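Local coordinates for protein LigF (Sphingobium sp. SYK-6, PDB 4XT0), which cleaves beta-aryl ether bonds of lignin and binds glutathione, as a member of the glutathione S-transferase superfamily, at residues Y9-G12 and N16-K19; L21-E26 and V72-L77; K49-R54 and G64-E69; C199-A204 and R232-P237. All coordinates share one frame; numbering follows the deposited sequence.

Three of the contacts are buried, while contact 3, at the edge strand, is only partly so; contacts 2 and 3 both reach the second subunit. Contacts 1 and 2 draw on helix 15-26 and touch each other: the carbonyl carbon of Lys19 packs on the sulfur of Cys74. Contact 1 is mainly polar, with hydrogen bonds shaping a turn beside glutathione, whereas contact 2 is mostly methyl packing between two helices. Contact 3 shares the glutathione with contact 1, combining apolar contact with a charged end at Glu69. Contact 4 lies in the helical C-terminal domain, dominated by one aromatic ring; the salt bridge of Glu26 with Arg236 ties it to contact 2, and Leu18 packs against Phe201.

Contact 1 (Y9-G12 and N16-K19); sequences YSFG and NSLK. With GSH (glutathione), chain B.
Ser17 OG accepts the backbone N-H of Phe11 at 2.9 Å, in a nearly straight bond (169°) that pins the first turn of helix 15-26 to the loop leaving strand 6-10. The hydroxyl reaches that N-H because chi1 of -70° lays it beside its own backbone N, on the side of the helix that faces the strand end. There it also lies 3.3 Å from Ser10 CB, and Ser17 CB presses to 3.0 Å against Gly12 O. Ser10 uses its own hydroxyl within the loop: OG takes the N-H of Gly12 at 3.0 Å, an ST turn that starts the bend toward the helix. Gly12, with a positive phi, sits where a side chain would collide with the carbonyl before it. Replacing Ser10 by an alanine would probably leave the Gly12 N-H without this acceptor and let the turn relax away from Ser17. This is the first strand-to-helix connection of the thioredoxin fold, and it runs past the ligand. Phe11 sends its ring away from the helix to glutathione, CE2 coming 3.8 Å from the ligand's N3. From the helix side, Asn16 ND2 comes 3.3 Å from the cysteinyl sulfur SG2 of glutathione. One hydroxyl thus shapes the turn and the other ties it to the helix, with Phe11 and Asn16 placed on the ligand, where the Asn16 amide could polarise the sulfur.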
loop_
_atom_site.group_PDB
_atom_site.type_symbol
_atom_site.label_atom_id
_atom_site.label_comp_id
_atom_site.label_asym_id
_atom_site.label_seq_id
_atom_site.Cartn_x
_atom_site.Cartn_y
_atom_site.Cartn_z
ATOM N N TYR A 9 16.814 11.970 5.342
ATOM C CA TYR A 9 17.693 11.497 4.282
ATOM C C TYR A 9 16.862 11.229 3.042
ATOM O O TYR A 9 15.968 10.374 3.086
ATOM C CB TYR A 9 18.409 10.223 4.727
ATOM C CG TYR A 9 19.301 10.437 5.917
ATOM C CD1 TYR A 9 18.817 10.298 7.211
ATOM C CD2 TYR A 9 20.633 10.797 5.744
ATOM C CE1 TYR A 9 19.637 10.504 8.304
ATOM C CE2 TYR A 9 21.458 11.003 6.827
ATOM C CZ TYR A 9 20.956 10.855 8.102
ATOM O OH TYR A 9 21.775 11.065 9.178
ATOM N N SER A 10 17.111 11.947 1.948
ATOM C CA SER A 10 16.234 11.803 0.777
ATOM C C SER A 10 16.860 12.334 -0.506
ATOM O O SER A 10 17.961 12.893 -0.481
ATOM C CB SER A 10 14.897 12.523 1.015
ATOM O OG SER A 10 14.977 13.888 0.615
ATOM N N PHE A 11 16.145 12.175 -1.625
ATOM C CA PHE A 11 16.623 12.677 -2.920
ATOM C C PHE A 11 16.168 14.118 -3.189
ATOM O O PHE A 11 16.362 14.626 -4.288
ATOM C CB PHE A 11 16.133 11.794 -4.083
ATOM C CG PHE A 11 16.803 10.439 -4.173
ATOM C CD1 PHE A 11 18.006 10.187 -3.538
ATOM C CD2 PHE A 11 16.215 9.420 -4.915
ATOM C CE1 PHE A 11 18.615 8.935 -3.632
ATOM C CE2 PHE A 11 16.807 8.171 -5.012
ATOM C CZ PHE A 11 18.017 7.928 -4.371
ATOM N N GLY A 12 15.540 14.768 -2.211
ATOM C CA GLY A 12 15.002 16.100 -2.438
ATOM C C GLY A 12 13.531 16.047 -2.809
ATOM O O GLY A 12 12.885 15.004 -2.669
ATOM N N ASN A 16 9.003 9.764 -3.872
ATOM C CA ASN A 16 8.678 9.370 -2.502
ATOM C C ASN A 16 9.315 10.298 -1.466
ATOM O O ASN A 16 8.743 10.536 -0.399
ATOM C CB ASN A 16 9.090 7.917 -2.261
ATOM C CG ASN A 16 8.163 6.941 -2.956
ATOM O OD1 ASN A 16 6.949 6.968 -2.741
ATOM N ND2 ASN A 16 8.717 6.102 -3.821
ATOM N N SER A 17 10.476 10.851 -1.803
ATOM C CA SER A 17 11.176 11.801 -0.924
ATOM C C SER A 17 10.358 13.065 -0.627
ATOM O O SER A 17 10.454 13.632 0.457
ATOM C CB SER A 17 12.525 12.208 -1.548
ATOM O OG SER A 17 13.453 11.133 -1.545
ATOM N N LEU A 18 9.585 13.531 -1.604
ATOM C CA LEU A 18 8.835 14.765 -1.414
ATOM C C LEU A 18 7.831 14.678 -0.247
ATOM O O LEU A 18 7.592 15.676 0.426
ATOM C CB LEU A 18 8.109 15.158 -2.718
ATOM C CG LEU A 18 7.335 16.491 -2.687
ATOM C CD1 LEU A 18 7.368 17.196 -4.046
ATOM C CD2 LEU A 18 5.884 16.293 -2.245
ATOM N N LYS A 19 7.257 13.498 -0.005
ATOM C CA LYS A 19 6.177 13.365 0.972
ATOM C C LYS A 19 6.623 13.827 2.372
ATOM O O LYS A 19 6.047 14.780 2.897
ATOM C CB LYS A 19 5.634 11.925 1.014
ATOM C CG LYS A 19 5.190 11.339 -0.359
ATOM C CD LYS A 19 4.534 9.954 -0.152
ATOM C CE LYS A 19 4.397 9.133 -1.442
ATOM N NZ LYS A 19 4.004 7.710 -1.131
HETATM N N1 GSH B . 8.010 2.064 -0.265
HETATM C CA1 GSH B . 9.141 3.000 -0.174
HETATM C C1 GSH B . 8.710 4.378 0.318
HETATM O O11 GSH B . 9.458 5.037 1.013
HETATM O O12 GSH B . 7.519 4.896 -0.020
HETATM C CB1 GSH B . 9.772 3.128 -1.574
HETATM C CG1 GSH B . 11.043 3.963 -1.452
HETATM C CD1 GSH B . 11.633 4.210 -2.828
HETATM O OE1 GSH B . 11.197 3.618 -3.796
HETATM N N2 GSH B . 12.643 5.094 -2.962
HETATM C CA2 GSH B . 13.242 5.355 -4.281
HETATM C C2 GSH B . 14.702 4.954 -4.249
HETATM O O2 GSH B . 15.293 4.936 -3.183
HETATM C CB2 GSH B . 13.179 6.859 -4.578
HETATM S SG2 GSH B . 11.479 7.426 -4.910
HETATM N N3 GSH B . 15.366 4.629 -5.396
HETATM C CA3 GSH B . 16.795 4.280 -5.319
HETATM C C3 GSH B . 17.088 2.814 -5.560
HETATM O O31 GSH B . 18.216 2.485 -5.853
HETATM O O32 GSH B . 16.125 1.877 -5.446
#

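Contact 2 (L21-E26 and V72-L77)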
loop_
_atom_site.group_PDB
_atom_site.type_symbol
_atom_site.label_atom_id
_atom_site.label_comp_id
_atom_site.label_asym_id
_atom_site.label_seq_id
_atom_site.Cartn_x
_atom_site.Cartn_y
_atom_site.Cartn_z
ATOM N N LEU A 21 9.303 15.460 3.140
ATOM C CA LEU A 21 9.940 16.761 3.019
ATOM C C LEU A 21 8.877 17.857 3.093
ATOM O O LEU A 21 9.011 18.820 3.856
ATOM C CB LEU A 21 10.744 16.833 1.714
ATOM C CG LEU A 21 11.873 17.854 1.549
ATOM C CD1 LEU A 21 12.945 17.674 2.607
ATOM C CD2 LEU A 21 12.480 17.759 0.138
ATOM N N ALA A 22 7.811 17.708 2.304
ATOM C CA ALA A 22 6.704 18.674 2.324
ATOM C C ALA A 22 6.025 18.705 3.712
ATOM O O ALA A 22 5.680 19.764 4.223
ATOM C CB ALA A 22 5.681 18.335 1.227
ATOM N N THR A 23 5.846 17.536 4.316
ATOM C CA THR A 23 5.244 17.446 5.648
ATOM C C THR A 23 6.053 18.250 6.677
ATOM O O THR A 23 5.490 19.014 7.448
ATOM C CB THR A 23 5.115 15.975 6.083
ATOM O OG1 THR A 23 4.303 15.284 5.126
ATOM C CG2 THR A 23 4.457 15.840 7.482
ATOM N N LEU A 24 7.376 18.103 6.650
ATOM C CA LEU A 24 8.257 18.811 7.576
ATOM C C LEU A 24 8.145 20.330 7.421
ATOM O O LEU A 24 8.047 21.064 8.410
ATOM C CB LEU A 24 9.719 18.360 7.368
ATOM C CG LEU A 24 10.026 16.932 7.851
ATOM C CD1 LEU A 24 11.277 16.380 7.153
ATOM C CD2 LEU A 24 10.157 16.897 9.387
ATOM N N TYR A 25 8.151 20.807 6.180
ATOM C CA TYR A 25 8.043 22.247 5.936
ATOM C C TYR A 25 6.649 22.766 6.256
ATOM O O TYR A 25 6.496 23.876 6.730
ATOM C CB TYR A 25 8.374 22.591 4.481
ATOM C CG TYR A 25 9.847 22.636 4.169
ATOM C CD1 TYR A 25 10.605 23.761 4.467
ATOM C CD2 TYR A 25 10.481 21.552 3.561
ATOM C CE1 TYR A 25 11.957 23.806 4.179
ATOM C CE2 TYR A 25 11.832 21.583 3.277
ATOM C CZ TYR A 25 12.566 22.714 3.586
ATOM O OH TYR A 25 13.906 22.759 3.290
ATOM N N GLU A 26 5.620 21.970 5.981
ATOM C CA GLU A 26 4.257 22.434 6.264
ATOM C C GLU A 26 4.038 22.569 7.765
ATOM O O GLU A 26 3.268 23.424 8.219
ATOM C CB GLU A 26 3.212 21.490 5.664
ATOM C CG GLU A 26 3.130 21.544 4.144
ATOM C CD GLU A 26 2.298 22.713 3.613
ATOM O OE1 GLU A 26 1.861 23.583 4.408
ATOM O OE2 GLU A 26 2.097 22.773 2.378
ATOM N N VAL A 72 4.539 6.360 5.881
ATOM C CA VAL A 72 4.612 6.107 7.315
ATOM C C VAL A 72 5.300 7.271 8.058
ATOM O O VAL A 72 4.900 7.657 9.158
ATOM C CB VAL A 72 5.353 4.766 7.576
ATOM C CG1 VAL A 72 5.674 4.551 9.072
ATOM C CG2 VAL A 72 4.523 3.577 7.012
ATOM N N ILE A 73 6.347 7.812 7.450
ATOM C CA ILE A 73 7.053 8.927 8.036
ATOM C C ILE A 73 6.108 10.126 8.217
ATOM O O ILE A 73 6.148 10.789 9.243
ATOM C CB ILE A 73 8.270 9.356 7.162
ATOM C CG1 ILE A 73 9.301 8.222 7.048
ATOM C CG2 ILE A 73 8.928 10.594 7.769
ATOM C CD1 ILE A 73 10.341 8.451 5.898
ATOM N N CYS A 74 5.277 10.406 7.217
ATOM C CA CYS A 74 4.354 11.545 7.321
ATOM C C CYS A 74 3.372 11.317 8.463
ATOM O O CYS A 74 3.150 12.219 9.265
ATOM C CB CYS A 74 3.587 11.773 6.007
ATOM S SG CYS A 74 4.650 12.089 4.565
ATOM N N GLU A 75 2.807 10.108 8.549
ATOM C CA GLU A 75 1.878 9.787 9.643
ATOM C C GLU A 75 2.595 9.850 10.989
ATOM O O GLU A 75 2.029 10.332 11.969
ATOM C CB GLU A 75 1.228 8.408 9.442
ATOM C CG GLU A 75 0.244 8.338 8.245
ATOM C CD GLU A 75 -1.178 7.984 8.667
ATOM O OE1 GLU A 75 -1.609 8.422 9.751
ATOM O OE2 GLU A 75 -1.866 7.271 7.910
ATOM N N TYR A 76 3.844 9.386 11.025
ATOM C CA TYR A 76 4.673 9.491 12.223
ATOM C C TYR A 76 4.833 10.941 12.671
ATOM O O TYR A 76 4.749 11.240 13.858
ATOM C CB TYR A 76 6.057 8.862 11.978
ATOM C CG TYR A 76 7.025 9.023 13.149
ATOM C CD1 TYR A 76 6.959 8.177 14.247
ATOM C CD2 TYR A 76 8.020 10.007 13.133
ATOM C CE1 TYR A 76 7.855 8.299 15.325
ATOM C CE2 TYR A 76 8.923 10.148 14.203
ATOM C CZ TYR A 76 8.835 9.284 15.290
ATOM O OH TYR A 76 9.710 9.398 16.353
ATOM N N LEU A 77 5.049 11.853 11.727
ATOM C CA LEU A 77 5.268 13.258 12.085
ATOM C C LEU A 77 3.984 13.877 12.646
ATOM O O LEU A 77 4.013 14.730 13.541
ATOM C CB LEU A 77 5.773 14.042 10.860
ATOM C CG LEU A 77 7.219 13.684 10.477
ATOM C CD1 LEU A 77 7.592 14.265 9.122
ATOM C CD2 LEU A 77 8.217 14.157 11.548
#
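Thr23 faces Cys74 and Leu77 where two helices of the thioredoxin-fold domain, 15-26 and 70-80, run side by side in the same direction. Their short segments are 18° from parallel with axes 9.6 Å apart, a spacing filled by Thr23, Leu24, Cys74 and Leu77. The tight part is at Thr23. Its OG1 lies 3.3 Å from Cys74 SG, and that hydroxyl is hydrogen-bonded to the carbonyl O of Lys19, one turn back in its own helix. A chi1 of -59° serves both ends of the branch: OG1 sits beside the backbone N, and CG2 swings out over Leu77, 4.0 Å from its CB. With an alanine in place of Thr23, the Lys19 carbonyl would probably lose its side-chain partner and a gap would open beside Leu77 CD1. Leu195 and Ile198 of helix 195-204 close in on Thr23 as well, so this corner is buried against the C-terminal domain. Away from this seam the side chains turn to other neighbours. Tyr25, partly exposed, turns outward from helix 15-26, its ring edge-to-face with Phe31 and its hydroxyl bonded to Gln33, while on the other helix Val72, Glu75 and Tyr76 pack on the second subunit. On the sheet side of the seam, Leu24 packs against Leu6 and Leu8 of strand 6-10; it leaves its helix at an angle to the partner, but its branched end bends back and crosses Leu77 at about a right angle, CD2 resting 3.7 Å from Leu77 CD1.

Contact 3 (K49-R54 and G64-E69). With GSH (glutathione), chain B.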
loop_
_atom_site.group_PDB
_atom_site.type_symbol
_atom_site.label_atom_id
_atom_site.label_comp_id
_atom_site.label_asym_id
_atom_site.label_seq_id
_atom_site.Cartn_x
_atom_site.Cartn_y
_atom_site.Cartn_z
ATOM N N LYS A 49 23.388 2.670 4.318
ATOM C CA LYS A 49 22.730 1.392 4.593
ATOM C C LYS A 49 22.784 1.062 6.086
ATOM O O LYS A 49 22.016 0.237 6.588
ATOM C CB LYS A 49 23.355 0.273 3.758
ATOM C CG LYS A 49 22.999 0.369 2.274
ATOM C CD LYS A 49 23.445 -0.849 1.453
ATOM C CE LYS A 49 24.956 -0.925 1.319
ATOM N NZ LYS A 49 25.364 -2.013 0.381
ATOM N N LYS A 50 23.685 1.731 6.796
ATOM C CA LYS A 50 23.706 1.680 8.250
ATOM C C LYS A 50 22.458 2.376 8.835
ATOM O O LYS A 50 21.900 1.931 9.839
ATOM C CB LYS A 50 24.995 2.326 8.757
ATOM C CG LYS A 50 25.037 2.657 10.231
ATOM C CD LYS A 50 25.883 3.907 10.444
ATOM C CE LYS A 50 25.183 5.134 9.853
ATOM N NZ LYS A 50 26.065 5.991 9.005
ATOM N N ILE A 51 22.021 3.458 8.191
ATOM C CA ILE A 51 20.802 4.169 8.592
ATOM C C ILE A 51 19.539 3.414 8.150
ATOM O O ILE A 51 18.623 3.174 8.947
ATOM C CB ILE A 51 20.795 5.600 8.022
ATOM C CG1 ILE A 51 21.961 6.394 8.616
ATOM C CG2 ILE A 51 19.478 6.296 8.295
ATOM C CD1 ILE A 51 22.282 7.658 7.864
ATOM N N ASN A 52 19.511 3.018 6.881
ATOM C CA ASN A 52 18.424 2.206 6.347
ATOM C C ASN A 52 18.971 1.022 5.551
ATOM O O ASN A 52 19.411 1.182 4.410
ATOM C CB ASN A 52 17.503 3.062 5.469
ATOM C CG ASN A 52 16.411 2.252 4.805
ATOM O OD1 ASN A 52 16.116 1.126 5.217
ATOM N ND2 ASN A 52 15.797 2.822 3.774
ATOM N N PRO A 53 18.937 -0.180 6.145
ATOM C CA PRO A 53 19.518 -1.353 5.475
ATOM C C PRO A 53 18.834 -1.697 4.141
ATOM O O PRO A 53 19.402 -2.445 3.352
ATOM C CB PRO A 53 19.320 -2.471 6.502
ATOM C CG PRO A 53 19.221 -1.754 7.820
ATOM C CD PRO A 53 18.465 -0.499 7.502
ATOM N N ARG A 54 17.645 -1.155 3.886
ATOM C CA ARG A 54 16.962 -1.407 2.617
ATOM C C ARG A 54 17.677 -0.695 1.459
ATOM O O ARG A 54 17.523 -1.068 0.297
ATOM C CB ARG A 54 15.500 -0.954 2.682
ATOM C CG ARG A 54 14.641 -1.680 3.720
ATOM C CD ARG A 54 14.062 -2.964 3.162
ATOM N NE ARG A 54 13.151 -2.736 2.039
ATOM C CZ ARG A 54 12.529 -3.711 1.376
ATOM N NH1 ARG A 54 12.713 -4.978 1.723
ATOM N NH2 ARG A 54 11.719 -3.422 0.367
ATOM N N GLY A 64 17.807 9.193 17.276
ATOM C CA GLY A 64 18.427 7.878 17.229
ATOM C C GLY A 64 17.536 6.782 16.663
ATOM O O GLY A 64 17.978 5.656 16.459
ATOM N N LYS A 65 16.274 7.111 16.421
ATOM C CA LYS A 65 15.343 6.148 15.850
ATOM C C LYS A 65 15.171 6.434 14.359
ATOM O O LYS A 65 15.020 7.587 13.956
ATOM C CB LYS A 65 13.991 6.200 16.584
ATOM C CG LYS A 65 14.095 5.844 18.074
ATOM C CD LYS A 65 12.771 6.071 18.810
ATOM C CE LYS A 65 12.849 5.540 20.249
ATOM N NZ LYS A 65 11.589 5.726 21.043
ATOM N N VAL A 66 15.199 5.388 13.537
ATOM C CA VAL A 66 14.984 5.565 12.099
ATOM C C VAL A 66 13.582 5.119 11.666
ATOM O O VAL A 66 13.173 3.995 11.934
ATOM C CB VAL A 66 16.020 4.783 11.286
ATOM C CG1 VAL A 66 15.791 5.019 9.797
ATOM C CG2 VAL A 66 17.423 5.196 11.706
ATOM N N VAL A 67 12.854 6.022 11.022
ATOM C CA VAL A 67 11.545 5.728 10.464
ATOM C C VAL A 67 11.669 5.679 8.930
ATOM O O VAL A 67 12.206 6.607 8.312
ATOM C CB VAL A 67 10.499 6.802 10.911
ATOM C CG1 VAL A 67 9.100 6.469 10.360
ATOM C CG2 VAL A 67 10.482 6.898 12.440
ATOM N N THR A 68 11.196 4.592 8.318
ATOM C CA THR A 68 11.196 4.479 6.857
ATOM C C THR A 68 9.779 4.292 6.304
ATOM O O THR A 68 8.821 4.153 7.088
ATOM C CB THR A 68 12.046 3.293 6.362
ATOM O OG1 THR A 68 11.486 2.080 6.866
ATOM C CG2 THR A 68 13.506 3.412 6.824
ATOM N N GLU A 69 9.696 4.234 4.962
ATOM C CA GLU A 69 8.456 4.262 4.157
ATOM C C GLU A 69 7.864 5.676 4.144
ATOM O O GLU A 69 7.377 6.145 5.160
ATOM C CB GLU A 69 7.408 3.254 4.673
ATOM C CG GLU A 69 7.860 1.804 4.569
ATOM C CD GLU A 69 8.064 1.375 3.127
ATOM O OE1 GLU A 69 7.155 1.609 2.292
ATOM O OE2 GLU A 69 9.145 0.832 2.829
HETATM N N1 GSH B . 8.010 2.064 -0.265
HETATM C CA1 GSH B . 9.141 3.000 -0.174
HETATM C C1 GSH B . 8.710 4.378 0.318
HETATM O O11 GSH B . 9.458 5.037 1.013
HETATM O O12 GSH B . 7.519 4.896 -0.020
HETATM C CB1 GSH B . 9.772 3.128 -1.574
HETATM C CG1 GSH B . 11.043 3.963 -1.452
HETATM C CD1 GSH B . 11.633 4.210 -2.828
HETATM O OE1 GSH B . 11.197 3.618 -3.796
HETATM N N2 GSH B . 12.643 5.094 -2.962
HETATM C CA2 GSH B . 13.242 5.355 -4.281
HETATM C C2 GSH B . 14.702 4.954 -4.249
HETATM O O2 GSH B . 15.293 4.936 -3.183
HETATM C CB2 GSH B . 13.179 6.859 -4.578
HETATM S SG2 GSH B . 11.479 7.426 -4.910
HETATM N N3 GSH B . 15.366 4.629 -5.396
HETATM C CA3 GSH B . 16.795 4.280 -5.319
HETATM C C3 GSH B . 17.088 2.814 -5.560
HETATM O O31 GSH B . 18.216 2.485 -5.853
HETATM O O32 GSH B . 16.125 1.877 -5.446
HETATM O O HOH W 1 9.762 -0.546 0.694
#
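At the edge strand 65-68 of the thioredoxin-fold sheet, Val66 and Thr68 turn toward the end of helix 46-51 and the loop after it. Val66 straddles the carbonyl of Ile51, with CG1 3.5 Å and CG2 3.6 Å from Ile51 O, and its CG2 also meets Ile51 CG2 at 4.1 Å, the two side chains crossing at about a right angle. Two residues along the strand, the methyl of Thr68 rests against the amide of Asn52, CG2 lying 3.7 Å from Asn52 CG. That amide is held at both ends. OD1 accepts the N-H of Arg54 at 3.1 Å, an Asx turn in which the donor stands 65° out of the carbonyl plane, and ND2 bonds to the carbonyl of Gln56, itself a glutathione ligand. The strand then delivers Glu69, at the N-cap of helix 70-80. Its chain bends at chi2, so that OE1 accepts a hydrogen bond at 2.7 Å from N1, the gamma-glutamyl amino group of glutathione. Lys104 of the second subunit makes a salt bridge to the same OE1, and a water gives a hydrogen bond to OE2 while bonding only weakly to Arg54 NH2 and to N1. An acidic residue gripping the amino end of glutathione, just ahead of Ser70, which also bonds the ligand, is typical of the glutathione site in the GST superfamily.

Contact 4 (C199-A204 and R232-P237); sequences CNFAIA and RINARP
Phe201 presents one face of its ring to Ile233 and its edge to Asn234. The methyl CG2 of Ile233 stands almost over the ring centre, 3.7 Å from the centroid and 13° off the normal, a CH-pi contact. Phe201 and Ile233 reach past each other in opposite directions, so the delta methyl of the isoleucine continues along the ring toward its base, with CD1 3.7 Å from Phe201 CD1. Phe201 reaches helix 224-235 because its chi1 of 180° carries CG away from the backbone N. This joins two helices of the all-helical C-terminal domain of a GST. The ring has other neighbours too: Trp229 and Leu230 of helix 224-235, and Leu18 of helix 15-26, which brings in the N-terminal domain. Asn234 approaches at the far end, crossing the phenylalanine at about a right angle. Its CG lies in the ring plane off the edge, and the amide is turned 67° from that plane, which puts both OD1 and ND2 3.6 Å from Phe201 CZ. ND2 has its polar partner elsewhere, a hydrogen bond to Asn205 OD1 just beyond the end of helix 195-204, and that bond probably fixes the amide's rotation.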
loop_
_atom_site.group_PDB
_atom_site.type_symbol
_atom_site.label_atom_id
_atom_site.label_comp_id
_atom_site.label_asym_id
_atom_site.label_seq_id
_atom_site.Cartn_x
_atom_site.Cartn_y
_atom_site.Cartn_z
ATOM N N CYS A 199 0.849 13.320 -0.675
ATOM C CA CYS A 199 1.320 12.046 -1.228
ATOM C C CYS A 199 1.031 11.955 -2.727
ATOM O O CYS A 199 1.850 11.438 -3.492
ATOM C CB CYS A 199 0.683 10.865 -0.487
ATOM S SG CYS A 199 1.235 10.678 1.260
ATOM N N ASN A 200 -0.124 12.461 -3.151
ATOM C CA ASN A 200 -0.463 12.438 -4.562
ATOM C C ASN A 200 0.319 13.486 -5.346
ATOM O O ASN A 200 0.716 13.242 -6.495
ATOM C CB ASN A 200 -1.970 12.642 -4.756
ATOM C CG ASN A 200 -2.747 11.367 -4.575
ATOM O OD1 ASN A 200 -2.891 10.584 -5.514
ATOM N ND2 ASN A 200 -3.243 11.137 -3.360
ATOM N N PHE A 201 0.540 14.643 -4.722
ATOM C CA PHE A 201 1.319 15.726 -5.342
ATOM C C PHE A 201 2.745 15.260 -5.570
ATOM O O PHE A 201 3.366 15.616 -6.570
ATOM C CB PHE A 201 1.296 16.992 -4.462
ATOM C CG PHE A 201 2.076 18.159 -5.021
ATOM C CD1 PHE A 201 1.488 19.038 -5.913
ATOM C CD2 PHE A 201 3.380 18.402 -4.615
ATOM C CE1 PHE A 201 2.190 20.139 -6.422
ATOM C CE2 PHE A 201 4.097 19.496 -5.116
ATOM C CZ PHE A 201 3.495 20.370 -6.013
ATOM N N ALA A 202 3.263 14.455 -4.640
ATOM C CA ALA A 202 4.620 13.906 -4.763
ATOM C C ALA A 202 4.811 13.168 -6.089
ATOM O O ALA A 202 5.877 13.264 -6.715
ATOM C CB ALA A 202 4.932 12.963 -3.578
ATOM N N ILE A 203 3.774 12.444 -6.516
ATOM C CA ILE A 203 3.794 11.728 -7.807
ATOM C C ILE A 203 3.344 12.609 -8.967
ATOM O O ILE A 203 3.944 12.586 -10.037
ATOM C CB ILE A 203 2.877 10.454 -7.774
ATOM C CG1 ILE A 203 3.175 9.598 -6.535
ATOM C CG2 ILE A 203 3.010 9.647 -9.074
ATOM C CD1 ILE A 203 4.666 9.262 -6.329
ATOM N N ALA A 204 2.293 13.400 -8.766
ATOM C CA ALA A 204 1.681 14.098 -9.897
ATOM C C ALA A 204 2.444 15.337 -10.349
ATOM O O ALA A 204 2.396 15.688 -11.528
ATOM C CB ALA A 204 0.237 14.481 -9.571
ATOM N N ARG A 232 -2.448 25.193 -7.164
ATOM C CA ARG A 232 -2.848 25.519 -5.801
ATOM C C ARG A 232 -1.775 25.087 -4.786
ATOM O O ARG A 232 -1.330 25.868 -3.940
ATOM C CB ARG A 232 -4.205 24.836 -5.522
ATOM C CG ARG A 232 -4.790 24.942 -4.130
ATOM C CD ARG A 232 -6.241 24.389 -4.103
ATOM N NE ARG A 232 -7.065 25.006 -5.150
ATOM C CZ ARG A 232 -7.633 24.346 -6.161
ATOM N NH1 ARG A 232 -7.518 23.026 -6.259
ATOM N NH2 ARG A 232 -8.341 25.008 -7.070
ATOM N N ILE A 233 -1.343 23.841 -4.884
ATOM C CA ILE A 233 -0.357 23.335 -3.941
ATOM C C ILE A 233 0.988 24.032 -4.163
ATOM O O ILE A 233 1.666 24.412 -3.206
ATOM C CB ILE A 233 -0.220 21.810 -4.060
ATOM C CG1 ILE A 233 -1.568 21.172 -3.724
ATOM C CG2 ILE A 233 0.862 21.296 -3.133
ATOM C CD1 ILE A 233 -1.590 19.691 -3.881
ATOM N N ASN A 234 1.350 24.237 -5.426
ATOM C CA ASN A 234 2.586 24.945 -5.747
ATOM C C ASN A 234 2.611 26.407 -5.267
ATOM O O ASN A 234 3.683 26.999 -5.127
ATOM C CB ASN A 234 2.839 24.892 -7.258
ATOM C CG ASN A 234 3.666 23.683 -7.663
ATOM O OD1 ASN A 234 4.766 23.483 -7.161
ATOM N ND2 ASN A 234 3.143 22.877 -8.572
ATOM N N ALA A 235 1.437 26.989 -5.017
ATOM C CA ALA A 235 1.369 28.356 -4.504
ATOM C C ALA A 235 1.494 28.443 -2.969
ATOM O O ALA A 235 1.682 29.536 -2.419
ATOM C CB ALA A 235 0.074 29.016 -4.956
ATOM N N ARG A 236 1.371 27.311 -2.276
ATOM C CA ARG A 236 1.452 27.302 -0.811
ATOM C C ARG A 236 2.841 27.726 -0.367
ATOM O O ARG A 236 3.822 27.275 -0.941
ATOM C CB ARG A 236 1.122 25.918 -0.240
ATOM C CG ARG A 236 -0.281 25.415 -0.571
ATOM C CD ARG A 236 -0.531 24.027 0.035
ATOM N NE ARG A 236 -0.333 24.015 1.486
ATOM C CZ ARG A 236 -1.291 24.303 2.364
ATOM N NH1 ARG A 236 -2.510 24.604 1.934
ATOM N NH2 ARG A 236 -1.038 24.275 3.666
ATOM N N PRO A 237 2.930 28.598 0.659
ATOM C CA PRO A 237 4.236 29.093 1.120
ATOM C C PRO A 237 5.217 27.986 1.528
ATOM O O PRO A 237 6.398 28.099 1.216
ATOM C CB PRO A 237 3.865 29.972 2.318
ATOM C CG PRO A 237 2.494 30.485 1.964
ATOM C CD PRO A 237 1.816 29.299 1.322
#